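Protein ACDH-11, isoform b (Caenorhabditis elegans, PDB 4Y9J) is a flavin-adenine dinucleotide-binding member of the acyl-CoA dehydrogenase family and assembles from four copies of the same chain. Local coordinates at residues Gly21-Asn26 / Ser338-Val343; Asp30-Asp35 / Tyr326-Ile331; Thr169-Arg174 / Lys182-Gly187; Tyr215-Tyr220 / Ser253-Lys258. All blocks are in the same frame, centred on the assembly; numbering follows the deposited sequence.

How the contacts relate
From the N terminus, loop 21-26 reaches 338-343 to form contact 1, which closes the longest loop of the four. Contact 2 is nested inside it, where 30-35 packs on helix 304-338; the two touch through L24 with R329 and H25 with D30, and together they fasten the N-terminal segment to the C-terminal helical part. Inside contact 2 come contacts 3 and 4 in series. Contact 3 joins helix 166-175 to the run into strand 186-189, and contact 4 spans two strands of the same seven-stranded sheet. They meet through W184 and K258, while contacts 1 and 4 lie about 50 Å apart between centres.

Contact 1: residues Gly21-Asn26 / Ser338-Val343; sequences GPTLHN and STKRVV. With FAD (flavin-adenine dinucleotide), chain C.
At the rim of the FAD site, the turn between helix 304-338 and strand 342-343 sends K340 across the N-terminal loop 21-26 and R341 to FAD. The aliphatic end of K340 lies against the loop backbone: its CE is 3.2 Å from G21 O and 4.0 Å from P22 CA. Bends at chi3 and chi4 carry the ammonium on toward T23, whose side chain it crosses at about a right angle, with NZ 3.4 Å from OG1. A lysine suits this place because its methylenes can lie along a peptide while its charge finds D336, the salt-bridge partner of NZ. D336 also accepts from T23 N and from H25 NE2, and so ties both sides together.

R341 works on a different neighbour. With CG anti to the backbone N (chi1 -176°), the chain extends toward FAD instead of toward loop 21-26 and brings the guanidinium to the diphosphate. NE donates to O2A over 2.6 Å at 150°, with O2A at the guanidinium edge near its plane. NH2 adds weak bonds to O2A at 3.0 Å and to O2P at 3.3 Å, while NH1 is held by Q19 and by the K193 carbonyl of the second subunit. V343 offers an apolar branch to the adenine, CG2 lying 3.7 Å from N7A.

A cationic arginine is well matched to the negative diphosphate, and the several partners of its three nitrogens should limit guanidinium rotation. Neighbouring residues of one turn, K340 and R341, thus serve the N-terminal loop and FAD respectively, beside the second subunit.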
# COMPACT_ATOMS: atom_id res chain seq x y z
N GLY B 21 -0.05 -27.23 -8.48
CA GLY B 21 0.26 -27.11 -7.10
C GLY B 21 -0.26 -28.21 -6.22
O GLY B 21 -0.95 -29.10 -6.67
N PRO B 22 0.09 -28.16 -4.94
CA PRO B 22 -0.38 -29.23 -4.05
C PRO B 22 -1.86 -29.11 -3.74
O PRO B 22 -2.40 -27.98 -3.73
CB PRO B 22 0.43 -28.97 -2.78
CG PRO B 22 0.73 -27.53 -2.81
CD PRO B 22 1.01 -27.25 -4.26
N THR B 23 -2.46 -30.22 -3.41
CA THR B 23 -3.86 -30.31 -3.01
C THR B 23 -3.97 -30.60 -1.51
O THR B 23 -3.30 -31.51 -1.03
CB THR B 23 -4.56 -31.46 -3.75
OG1 THR B 23 -4.46 -31.26 -5.15
CG2 THR B 23 -6.07 -31.60 -3.36
N LEU B 24 -4.85 -29.85 -0.82
CA LEU B 24 -5.17 -30.08 0.57
C LEU B 24 -6.31 -31.05 0.62
O LEU B 24 -7.49 -30.79 0.14
CB LEU B 24 -5.55 -28.80 1.30
CG LEU B 24 -5.95 -28.98 2.75
CD1 LEU B 24 -4.76 -29.50 3.51
CD2 LEU B 24 -6.51 -27.70 3.37
N HIS B 25 -6.00 -32.19 1.19
CA HIS B 25 -7.02 -33.21 1.33
C HIS B 25 -7.68 -33.09 2.70
O HIS B 25 -7.12 -32.47 3.58
CB HIS B 25 -6.39 -34.59 1.19
CG HIS B 25 -5.65 -34.79 -0.10
ND1 HIS B 25 -6.30 -34.96 -1.31
CD2 HIS B 25 -4.33 -34.91 -0.37
CE1 HIS B 25 -5.40 -35.15 -2.26
NE2 HIS B 25 -4.20 -35.11 -1.72
N ASN B 26 -8.88 -33.68 2.87
CA ASN B 26 -9.58 -33.71 4.17
C ASN B 26 -8.58 -34.10 5.24
O ASN B 26 -8.07 -35.23 5.18
CB ASN B 26 -10.71 -34.75 4.11
CG ASN B 26 -11.51 -34.84 5.42
OD1 ASN B 26 -10.94 -34.96 6.50
ND2 ASN B 26 -12.81 -34.79 5.32
N SER B 338 4.76 -34.22 -4.15
CA SER B 338 5.71 -35.23 -4.63
C SER B 338 5.15 -36.18 -5.67
O SER B 338 5.92 -36.76 -6.45
CB SER B 338 6.33 -36.00 -3.47
OG SER B 338 5.49 -37.01 -2.96
N THR B 339 3.83 -36.38 -5.68
CA THR B 339 3.20 -37.24 -6.67
C THR B 339 2.96 -36.53 -8.00
O THR B 339 2.53 -37.11 -8.94
CB THR B 339 1.83 -37.81 -6.20
OG1 THR B 339 0.87 -36.74 -6.07
CG2 THR B 339 1.97 -38.55 -4.88
N LYS B 340 3.18 -35.22 -8.05
CA LYS B 340 2.84 -34.38 -9.19
C LYS B 340 4.06 -33.68 -9.84
O LYS B 340 3.97 -33.23 -10.97
CB LYS B 340 1.97 -33.19 -8.68
CG LYS B 340 0.50 -33.44 -8.54
CD LYS B 340 -0.10 -32.13 -8.06
CE LYS B 340 -0.51 -32.24 -6.64
NZ LYS B 340 -1.85 -32.89 -6.58
N ARG B 341 5.16 -33.55 -9.12
CA ARG B 341 6.31 -32.76 -9.60
C ARG B 341 7.33 -33.73 -10.17
O ARG B 341 7.85 -34.51 -9.42
CB ARG B 341 6.93 -31.94 -8.47
CG ARG B 341 8.07 -31.01 -8.88
CD ARG B 341 7.75 -30.07 -10.06
NE ARG B 341 8.89 -29.15 -10.35
CZ ARG B 341 8.94 -28.20 -11.32
NH1 ARG B 341 7.91 -27.94 -12.13
NH2 ARG B 341 10.06 -27.45 -11.47
N VAL B 342 7.60 -33.63 -11.47
CA VAL B 342 8.62 -34.45 -12.15
C VAL B 342 9.96 -33.77 -12.05
O VAL B 342 10.11 -32.57 -12.38
CB VAL B 342 8.31 -34.65 -13.63
CG1 VAL B 342 9.38 -35.53 -14.28
CG2 VAL B 342 6.92 -35.28 -13.78
N VAL B 343 10.92 -34.55 -11.57
CA VAL B 343 12.30 -34.13 -11.51
C VAL B 343 13.18 -35.32 -11.97
O VAL B 343 13.11 -36.44 -11.46
CB VAL B 343 12.73 -33.64 -10.12
CG1 VAL B 343 11.85 -32.44 -9.68
CG2 VAL B 343 12.75 -34.80 -9.13
PA FAD C . 12.29 -28.40 -8.06
O1A FAD C . 13.49 -29.14 -8.73
O2A FAD C . 10.92 -28.54 -8.76
O5B FAD C . 11.95 -28.95 -6.56
C5B FAD C . 12.99 -29.07 -5.62
C4B FAD C . 12.66 -30.28 -4.80
O4B FAD C . 12.83 -31.37 -5.72
C3B FAD C . 13.66 -30.40 -3.66
O3B FAD C . 13.16 -31.18 -2.54
C2B FAD C . 14.81 -31.12 -4.36
O2B FAD C . 15.60 -31.88 -3.46
C1B FAD C . 13.98 -32.09 -5.18
N9A FAD C . 14.80 -32.73 -6.22
C8A FAD C . 15.10 -32.19 -7.45
N7A FAD C . 15.87 -33.12 -8.16
C5A FAD C . 16.03 -34.25 -7.35
C6A FAD C . 16.69 -35.56 -7.45
N6A FAD C . 17.34 -35.80 -8.60
N1A FAD C . 16.61 -36.43 -6.42
C2A FAD C . 15.97 -36.18 -5.26
N3A FAD C . 15.34 -34.99 -5.10
C4A FAD C . 15.34 -34.01 -6.06
N1 FAD C . 17.15 -19.40 -11.10
C2 FAD C . 17.83 -18.84 -12.11
O2 FAD C . 18.21 -19.57 -13.02
N3 FAD C . 18.17 -17.55 -12.10
C4 FAD C . 17.79 -16.71 -11.17
O4 FAD C . 18.05 -15.49 -11.19
C4X FAD C . 17.01 -17.23 -10.02
N5 FAD C . 16.51 -16.45 -9.02
C5X FAD C . 15.84 -16.98 -7.94
C6 FAD C . 15.36 -16.20 -6.89
C7 FAD C . 14.66 -16.81 -5.82
C7M FAD C . 14.19 -15.98 -4.68
C8 FAD C . 14.43 -18.26 -5.83
C8M FAD C . 13.67 -18.94 -4.69
C9 FAD C . 14.89 -19.04 -6.87
C9A FAD C . 15.58 -18.46 -7.94
N10 FAD C . 16.00 -19.21 -9.00
C10 FAD C . 16.72 -18.66 -10.06
C1' FAD C . 15.64 -20.62 -9.03
C2' FAD C . 16.38 -21.65 -8.21
O2' FAD C . 17.72 -21.86 -8.73
C3' FAD C . 15.43 -22.84 -8.22
O3' FAD C . 14.31 -22.63 -7.35
C4' FAD C . 16.19 -24.00 -7.65
O4' FAD C . 17.21 -24.33 -8.62
C5' FAD C . 15.20 -25.14 -7.34
O5' FAD C . 14.61 -25.56 -8.58
P FAD C . 12.96 -25.60 -8.71
O1P FAD C . 12.41 -24.29 -8.18
O2P FAD C . 12.67 -25.97 -10.17
O3P FAD C . 12.63 -26.82 -7.70

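Contact 2: residues Asp30-Asp35 / Tyr326-Ile331; sequences DDPILD and YMRRII
The guanidinium of R328 is covered on one face by a proline ring and met by the aspartate just before that proline. P32 CD sits 3.6 Å above the guanidinium plane, over its centre, and the apolar, puckered ring covers this face without competing for N-H bonds. D31 and P32 belong to an Asx turn that leads into helix 34-41, with I33 at the N-cap position. P32 suits such a turn because its ring fixes phi near the value that the backbone needs there.

D31 OD2 forms a salt bridge with R328 NE at 3.0 Å. As a hydrogen bond it is weak, since the angle at the hydrogen is 120°. The carboxylate and guanidinium planes stand 86° apart, so this is no coplanar, two-pronged pairing. The arginine reaches out from helix 304-338, and its bends at chi2 and chi3 turn one guanidinium face to P32; NH1 has a further salt bridge to E362 of helix 352-383. Two carboxylates thus share one buried cation, which probably steadies its charge. N590 of the second subunit donates to D31 O.

The second carboxylate oxygen serves the backbone and a water. OD1 of D31 accepts from L34 N at 2.8 Å and from I33 N at 3.0 Å, the two donors arriving from opposite faces of the carboxylate plane. One water donates to D31 OD1 and accepts from R328 NH2, each at 3.0 Å.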
# COMPACT_ATOMS: atom_id res chain seq x y z
N ASP B 30 -6.98 -37.83 5.84
CA ASP B 30 -5.69 -37.91 5.23
C ASP B 30 -4.63 -38.03 6.28
O ASP B 30 -3.47 -38.35 5.91
CB ASP B 30 -5.45 -36.63 4.39
CG ASP B 30 -4.23 -36.75 3.41
OD1 ASP B 30 -4.29 -37.57 2.44
OD2 ASP B 30 -3.26 -36.01 3.63
N ASP B 31 -4.96 -37.77 7.56
CA ASP B 31 -3.90 -37.79 8.59
C ASP B 31 -3.41 -39.25 8.78
O ASP B 31 -4.23 -40.15 8.95
CB ASP B 31 -4.36 -37.22 9.95
CG ASP B 31 -3.18 -36.93 10.91
OD1 ASP B 31 -2.76 -37.83 11.68
OD2 ASP B 31 -2.70 -35.76 10.95
N PRO B 32 -2.08 -39.45 8.80
CA PRO B 32 -1.46 -40.75 9.06
C PRO B 32 -1.88 -41.43 10.34
O PRO B 32 -2.08 -42.62 10.33
CB PRO B 32 0.02 -40.39 9.12
CG PRO B 32 0.17 -39.30 8.13
CD PRO B 32 -1.06 -38.47 8.35
N ILE B 33 -1.99 -40.71 11.46
CA ILE B 33 -2.25 -41.36 12.73
C ILE B 33 -3.38 -40.88 13.60
O ILE B 33 -3.69 -41.54 14.57
CB ILE B 33 -1.05 -41.35 13.69
CG1 ILE B 33 -0.63 -39.95 14.04
CG2 ILE B 33 0.11 -42.22 13.23
CD1 ILE B 33 0.19 -39.98 15.30
N LEU B 34 -3.99 -39.73 13.30
CA LEU B 34 -5.09 -39.21 14.10
C LEU B 34 -6.25 -40.17 14.36
O LEU B 34 -6.68 -40.33 15.50
CB LEU B 34 -5.65 -37.94 13.43
CG LEU B 34 -6.69 -37.24 14.26
CD1 LEU B 34 -6.19 -37.00 15.68
CD2 LEU B 34 -6.99 -35.95 13.52
N ASP B 35 -6.81 -40.74 13.29
CA ASP B 35 -7.94 -41.63 13.45
C ASP B 35 -7.52 -42.90 14.24
O ASP B 35 -8.26 -43.33 15.13
CB ASP B 35 -8.51 -42.00 12.08
CG ASP B 35 -9.74 -42.95 12.17
OD1 ASP B 35 -10.85 -42.50 12.56
OD2 ASP B 35 -9.59 -44.14 11.81
N TYR B 326 1.14 -27.13 11.88
CA TYR B 326 2.04 -26.63 10.81
C TYR B 326 2.95 -27.74 10.28
O TYR B 326 3.16 -27.85 9.06
CB TYR B 326 2.86 -25.45 11.28
CG TYR B 326 2.01 -24.23 11.58
CD1 TYR B 326 1.16 -23.73 10.65
CD2 TYR B 326 2.07 -23.58 12.81
CE1 TYR B 326 0.37 -22.62 10.91
CE2 TYR B 326 1.31 -22.45 13.07
CZ TYR B 326 0.45 -21.99 12.11
OH TYR B 326 -0.41 -20.93 12.31
N MET B 327 3.47 -28.56 11.19
CA MET B 327 4.30 -29.70 10.82
C MET B 327 3.52 -30.69 9.95
O MET B 327 3.94 -31.07 8.85
CB MET B 327 4.87 -30.36 12.06
CG MET B 327 5.81 -29.47 12.85
SD MET B 327 6.10 -29.88 14.62
CE MET B 327 6.72 -31.47 14.39
N ARG B 328 2.35 -31.09 10.41
CA ARG B 328 1.51 -32.00 9.62
C ARG B 328 1.08 -31.36 8.31
O ARG B 328 1.06 -32.05 7.27
CB ARG B 328 0.30 -32.42 10.43
CG ARG B 328 -0.81 -33.16 9.65
CD ARG B 328 -0.37 -34.44 9.00
NE ARG B 328 0.17 -35.36 10.01
CZ ARG B 328 1.23 -36.15 9.88
NH1 ARG B 328 1.94 -36.15 8.75
NH2 ARG B 328 1.58 -36.96 10.90
N ARG B 329 0.70 -30.09 8.33
CA ARG B 329 0.24 -29.45 7.10
C ARG B 329 1.35 -29.47 5.98
O ARG B 329 1.09 -29.86 4.85
CB ARG B 329 -0.29 -28.03 7.37
CG ARG B 329 -0.70 -27.26 6.13
CD ARG B 329 -1.81 -27.98 5.38
NE ARG B 329 -3.07 -28.08 6.17
CZ ARG B 329 -4.03 -27.14 6.19
NH1 ARG B 329 -3.86 -25.98 5.58
NH2 ARG B 329 -5.13 -27.35 6.92
N ILE B 330 2.55 -29.09 6.34
CA ILE B 330 3.62 -29.05 5.37
C ILE B 330 3.93 -30.42 4.86
O ILE B 330 4.14 -30.57 3.68
CB ILE B 330 4.83 -28.22 5.85
CG1 ILE B 330 5.70 -27.79 4.64
CG2 ILE B 330 5.69 -29.02 6.78
CD1 ILE B 330 4.98 -26.87 3.69
N ILE B 331 3.88 -31.45 5.69
CA ILE B 331 4.16 -32.77 5.25
C ILE B 331 3.02 -33.26 4.34
O ILE B 331 3.25 -33.91 3.34
CB ILE B 331 4.32 -33.73 6.47
CG1 ILE B 331 5.55 -33.39 7.33
CG2 ILE B 331 4.35 -35.20 6.04
CD1 ILE B 331 5.59 -34.24 8.60
O HOH W 1 -0.45 -36.41 13.01

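Contact 3: residues Thr169-Arg174 / Lys182-Gly187; sequences TEAVDR and KAWTSG
R174 holds CG anti to its carbonyl carbon (chi1 -62°) and bends at chi3, which lays its chain over the indole of W184. CD stands over the face of the six-membered ring, 3.7 Å from its centroid, in a CH-pi contact. The guanidinium follows on nearly parallel to the indole, the planes 15° apart, with W184 NE1 over its face, offset toward the rim.

At the guanidinium edge, R174 NE at 2.9 Å and R174 NH2 at 3.3 Å grip K182 O side-on; NE lies in the carbonyl plane, its N-H...O angle 161°. R174 NH1 turns back along its helix to a salt bridge with E170 OE2 at 3.2 Å. These partners hold the arginine flat on the tryptophan. E170 CD lies 3.5 Å from W184 CH2, and A171 CB adds a methyl 4.2 Å from W184 CZ3. Arginine suits the place since its chain can lie over the indole while its edge N-H groups donate, and tryptophan because its broad face takes that chain while its far carbons meet E170 and A171.

A backbone bond, W184 N to R174 O at 3.0 Å, closes the connection between helix and strand.

The contact joins the C-terminal end of helix 166-175 to the segment that becomes strand 186-189. Just beyond, T185 packs on helices 96-107 and 143-158, and G187 makes backbone hydrogen bonds with V231 and L233, entering the sheet beside strand 231-238.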
# COMPACT_ATOMS: atom_id res chain seq x y z
N THR B 169 -19.20 -14.82 35.34
CA THR B 169 -20.27 -15.78 35.02
C THR B 169 -20.79 -15.52 33.57
O THR B 169 -20.89 -16.46 32.77
CB THR B 169 -21.39 -15.72 36.07
OG1 THR B 169 -20.87 -16.07 37.38
CG2 THR B 169 -22.55 -16.60 35.68
N GLU B 170 -21.07 -14.27 33.26
CA GLU B 170 -21.45 -13.90 31.88
C GLU B 170 -20.37 -14.27 30.88
O GLU B 170 -20.65 -14.86 29.84
CB GLU B 170 -21.79 -12.43 31.74
CG GLU B 170 -21.99 -12.06 30.26
CD GLU B 170 -22.41 -10.62 30.03
OE1 GLU B 170 -21.95 -9.72 30.79
OE2 GLU B 170 -23.20 -10.43 29.08
N ALA B 171 -19.12 -14.00 31.24
CA ALA B 171 -17.98 -14.34 30.39
C ALA B 171 -17.92 -15.83 30.14
O ALA B 171 -17.85 -16.29 29.02
CB ALA B 171 -16.67 -13.81 30.98
N VAL B 172 -18.00 -16.62 31.18
CA VAL B 172 -17.95 -18.05 30.99
C VAL B 172 -19.04 -18.54 30.00
O VAL B 172 -18.71 -19.35 29.10
CB VAL B 172 -18.03 -18.79 32.34
CG1 VAL B 172 -18.35 -20.26 32.16
CG2 VAL B 172 -16.70 -18.63 33.04
N ASP B 173 -20.27 -18.10 30.19
CA ASP B 173 -21.41 -18.52 29.36
C ASP B 173 -21.19 -18.11 27.89
O ASP B 173 -21.38 -18.91 27.01
CB ASP B 173 -22.74 -17.95 29.85
CG ASP B 173 -23.24 -18.64 31.13
OD1 ASP B 173 -22.81 -19.78 31.38
OD2 ASP B 173 -24.08 -18.06 31.86
N ARG B 174 -20.71 -16.91 27.66
CA ARG B 174 -20.45 -16.42 26.29
C ARG B 174 -19.23 -16.97 25.64
O ARG B 174 -19.28 -17.27 24.48
CB ARG B 174 -20.41 -14.92 26.31
CG ARG B 174 -21.80 -14.50 26.77
CD ARG B 174 -22.03 -13.02 26.70
NE ARG B 174 -22.30 -12.64 25.34
CZ ARG B 174 -22.97 -11.55 24.98
NH1 ARG B 174 -23.44 -10.72 25.90
NH2 ARG B 174 -23.10 -11.26 23.70
N LYS B 182 -23.77 -14.60 19.90
CA LYS B 182 -23.62 -14.32 21.34
C LYS B 182 -22.19 -14.59 21.80
O LYS B 182 -21.79 -14.13 22.86
CB LYS B 182 -24.47 -15.26 22.17
CG LYS B 182 -25.98 -15.09 22.09
CD LYS B 182 -26.64 -15.65 23.34
CE LYS B 182 -27.61 -16.78 23.02
NZ LYS B 182 -28.99 -16.57 23.61
N ALA B 183 -21.47 -15.44 21.10
CA ALA B 183 -20.20 -15.92 21.62
C ALA B 183 -19.21 -14.82 21.82
O ALA B 183 -19.09 -13.94 21.00
CB ALA B 183 -19.60 -17.02 20.74
N TRP B 184 -18.39 -14.96 22.83
CA TRP B 184 -17.29 -14.05 23.09
C TRP B 184 -15.92 -14.73 22.93
O TRP B 184 -15.80 -15.98 22.98
CB TRP B 184 -17.35 -13.51 24.52
CG TRP B 184 -18.31 -12.38 24.79
CD1 TRP B 184 -19.10 -11.71 23.87
CD2 TRP B 184 -18.55 -11.74 26.05
NE1 TRP B 184 -19.77 -10.73 24.47
CE2 TRP B 184 -19.50 -10.73 25.81
CE3 TRP B 184 -18.10 -11.94 27.33
CZ2 TRP B 184 -20.01 -9.92 26.84
CZ3 TRP B 184 -18.61 -11.11 28.35
CH2 TRP B 184 -19.53 -10.13 28.09
N THR B 185 -14.89 -13.90 22.85
CA THR B 185 -13.51 -14.34 22.93
C THR B 185 -12.79 -13.50 23.98
O THR B 185 -13.30 -12.45 24.37
CB THR B 185 -12.76 -14.23 21.59
OG1 THR B 185 -12.79 -12.87 21.09
CG2 THR B 185 -13.29 -15.21 20.61
N SER B 186 -11.65 -14.00 24.45
CA SER B 186 -10.85 -13.32 25.45
C SER B 186 -9.46 -13.05 24.95
O SER B 186 -8.91 -13.83 24.17
CB SER B 186 -10.76 -14.11 26.74
OG SER B 186 -10.02 -13.45 27.78
N GLY B 187 -8.85 -12.01 25.52
CA GLY B 187 -7.40 -11.81 25.44
C GLY B 187 -6.72 -12.02 26.77
O GLY B 187 -7.37 -12.39 27.75

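Contact 4: residues Tyr215-Tyr220 / Ser253-Lys258; sequences YRLHGY and SLFLLK
This is a buried apolar contact between two strands that do not pair with each other, 214-225 and 252-258, whose side chains meet in the interior enclosed by the curled sheet. Y215 and F255 form an offset edge-to-face pair, with the edge of F255 toward the face of Y215. Both hold CG anti to the carbonyl carbon (F255 chi1 -64°), sending the rings between the strands. Their ring centroids lie 5.5 Å apart and their planes stand at 75°, so the hydrogen-bearing rim of the phenylalanine is directed at the electron-rich tyrosine ring. A single carbon does the touching: F255 CE2 is 3.7 Å from Y215 CD1 and equally far from Y215 CG.

F255 is used on a face as well. L217 CD2 sits almost straight above that ring, 4.2 Å from the centroid and 6° off the normal, in a CH-pi contact. Phenylalanine suits the spot because one flat, wholly apolar group can offer an edge to one neighbour and a face to another. Y215 and L217 are two residues apart on their strand and point the same way, while R216 between them points away.

The fold is the middle domain of acyl-CoA dehydrogenases, a beta barrel. Strand 285-298 pairs antiparallel with both strands of this contact, and the closest CA atoms across it, those of Y215 and F255, remain 8.8 Å apart. No hydrogen bond crosses the gap, so side chains alone bridge it. Small residues of the intervening strands line the same core: A207 touches L217 and F255, A236 packs against F255, and A295 lies against L217.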
# COMPACT_ATOMS: atom_id res chain seq x y z
N TYR B 215 -11.56 -1.75 40.14
CA TYR B 215 -10.37 -0.92 40.09
C TYR B 215 -10.29 -0.22 38.69
O TYR B 215 -10.89 -0.66 37.68
CB TYR B 215 -9.09 -1.77 40.28
CG TYR B 215 -8.94 -2.36 41.66
CD1 TYR B 215 -9.78 -3.40 42.07
CD2 TYR B 215 -8.02 -1.82 42.57
CE1 TYR B 215 -9.70 -3.91 43.37
CE2 TYR B 215 -7.96 -2.30 43.87
CZ TYR B 215 -8.79 -3.33 44.26
OH TYR B 215 -8.69 -3.81 45.54
N ARG B 216 -9.47 0.83 38.66
CA ARG B 216 -9.07 1.61 37.47
C ARG B 216 -7.65 1.17 37.20
O ARG B 216 -6.84 1.29 38.10
CB ARG B 216 -8.94 3.09 37.89
CG ARG B 216 -10.06 4.02 37.63
CD ARG B 216 -9.56 5.47 37.73
NE ARG B 216 -9.25 5.97 39.08
CZ ARG B 216 -8.10 6.51 39.51
NH1 ARG B 216 -7.00 6.63 38.78
NH2 ARG B 216 -8.04 6.97 40.74
N LEU B 217 -7.36 0.71 35.99
CA LEU B 217 -6.00 0.30 35.62
C LEU B 217 -5.26 1.39 34.83
O LEU B 217 -5.82 2.00 33.90
CB LEU B 217 -5.99 -1.00 34.80
CG LEU B 217 -6.70 -2.21 35.40
CD1 LEU B 217 -6.56 -3.45 34.54
CD2 LEU B 217 -6.26 -2.47 36.87
N HIS B 218 -3.97 1.49 35.14
CA HIS B 218 -3.04 2.45 34.54
C HIS B 218 -1.75 1.73 34.21
O HIS B 218 -1.03 1.27 35.14
CB HIS B 218 -2.81 3.63 35.50
CG HIS B 218 -4.01 4.51 35.67
ND1 HIS B 218 -4.96 4.29 36.66
CD2 HIS B 218 -4.41 5.61 35.01
CE1 HIS B 218 -5.91 5.18 36.56
NE2 HIS B 218 -5.60 6.00 35.57
N GLY B 219 -1.47 1.59 32.95
CA GLY B 219 -0.29 0.83 32.50
C GLY B 219 -0.15 0.79 31.02
O GLY B 219 -1.01 1.38 30.27
N TYR B 220 0.90 0.10 30.55
CA TYR B 220 1.16 -0.03 29.15
C TYR B 220 1.31 -1.51 28.79
O TYR B 220 2.23 -2.16 29.33
CB TYR B 220 2.42 0.74 28.76
CG TYR B 220 2.57 0.96 27.26
CD1 TYR B 220 3.00 -0.03 26.38
CD2 TYR B 220 2.36 2.21 26.75
CE1 TYR B 220 3.15 0.24 25.03
CE2 TYR B 220 2.44 2.46 25.40
CZ TYR B 220 2.87 1.51 24.54
OH TYR B 220 2.92 1.84 23.20
N SER B 253 -1.78 -8.82 41.18
CA SER B 253 -3.09 -9.42 41.26
C SER B 253 -3.70 -9.58 39.86
O SER B 253 -3.29 -8.91 38.89
CB SER B 253 -3.97 -8.58 42.17
OG SER B 253 -3.40 -8.40 43.50
N LEU B 254 -4.68 -10.47 39.76
CA LEU B 254 -5.34 -10.77 38.50
C LEU B 254 -6.64 -9.99 38.37
O LEU B 254 -7.34 -9.82 39.34
CB LEU B 254 -5.66 -12.27 38.44
CG LEU B 254 -6.29 -12.79 37.15
CD1 LEU B 254 -5.38 -12.60 35.96
CD2 LEU B 254 -6.65 -14.26 37.32
N PHE B 255 -6.95 -9.58 37.14
CA PHE B 255 -8.12 -8.78 36.81
C PHE B 255 -8.79 -9.26 35.57
O PHE B 255 -8.15 -9.74 34.62
CB PHE B 255 -7.77 -7.28 36.60
CG PHE B 255 -7.24 -6.61 37.83
CD1 PHE B 255 -5.91 -6.75 38.17
CD2 PHE B 255 -8.06 -5.90 38.65
CE1 PHE B 255 -5.41 -6.17 39.32
CE2 PHE B 255 -7.56 -5.29 39.82
CZ PHE B 255 -6.22 -5.44 40.14
N LEU B 256 -10.08 -9.05 35.55
CA LEU B 256 -10.93 -9.37 34.42
C LEU B 256 -11.59 -8.08 34.00
O LEU B 256 -12.14 -7.40 34.87
CB LEU B 256 -12.04 -10.39 34.78
CG LEU B 256 -13.03 -10.76 33.67
CD1 LEU B 256 -12.39 -11.53 32.53
CD2 LEU B 256 -14.23 -11.54 34.26
N LEU B 257 -11.55 -7.78 32.69
CA LEU B 257 -12.22 -6.60 32.15
C LEU B 257 -12.87 -6.78 30.83
O LEU B 257 -12.50 -7.69 30.05
CB LEU B 257 -11.30 -5.39 32.08
CG LEU B 257 -10.19 -5.33 31.03
CD1 LEU B 257 -9.80 -3.90 30.72
CD2 LEU B 257 -8.99 -6.03 31.47
N LYS B 258 -13.87 -5.92 30.58
CA LYS B 258 -14.49 -5.79 29.27
C LYS B 258 -13.67 -4.78 28.45
O LYS B 258 -13.33 -3.74 28.98
CB LYS B 258 -15.94 -5.31 29.33
CG LYS B 258 -16.93 -6.41 29.56
CD LYS B 258 -18.32 -5.87 29.56
CE LYS B 258 -18.87 -5.63 28.15
NZ LYS B 258 -18.86 -6.82 27.28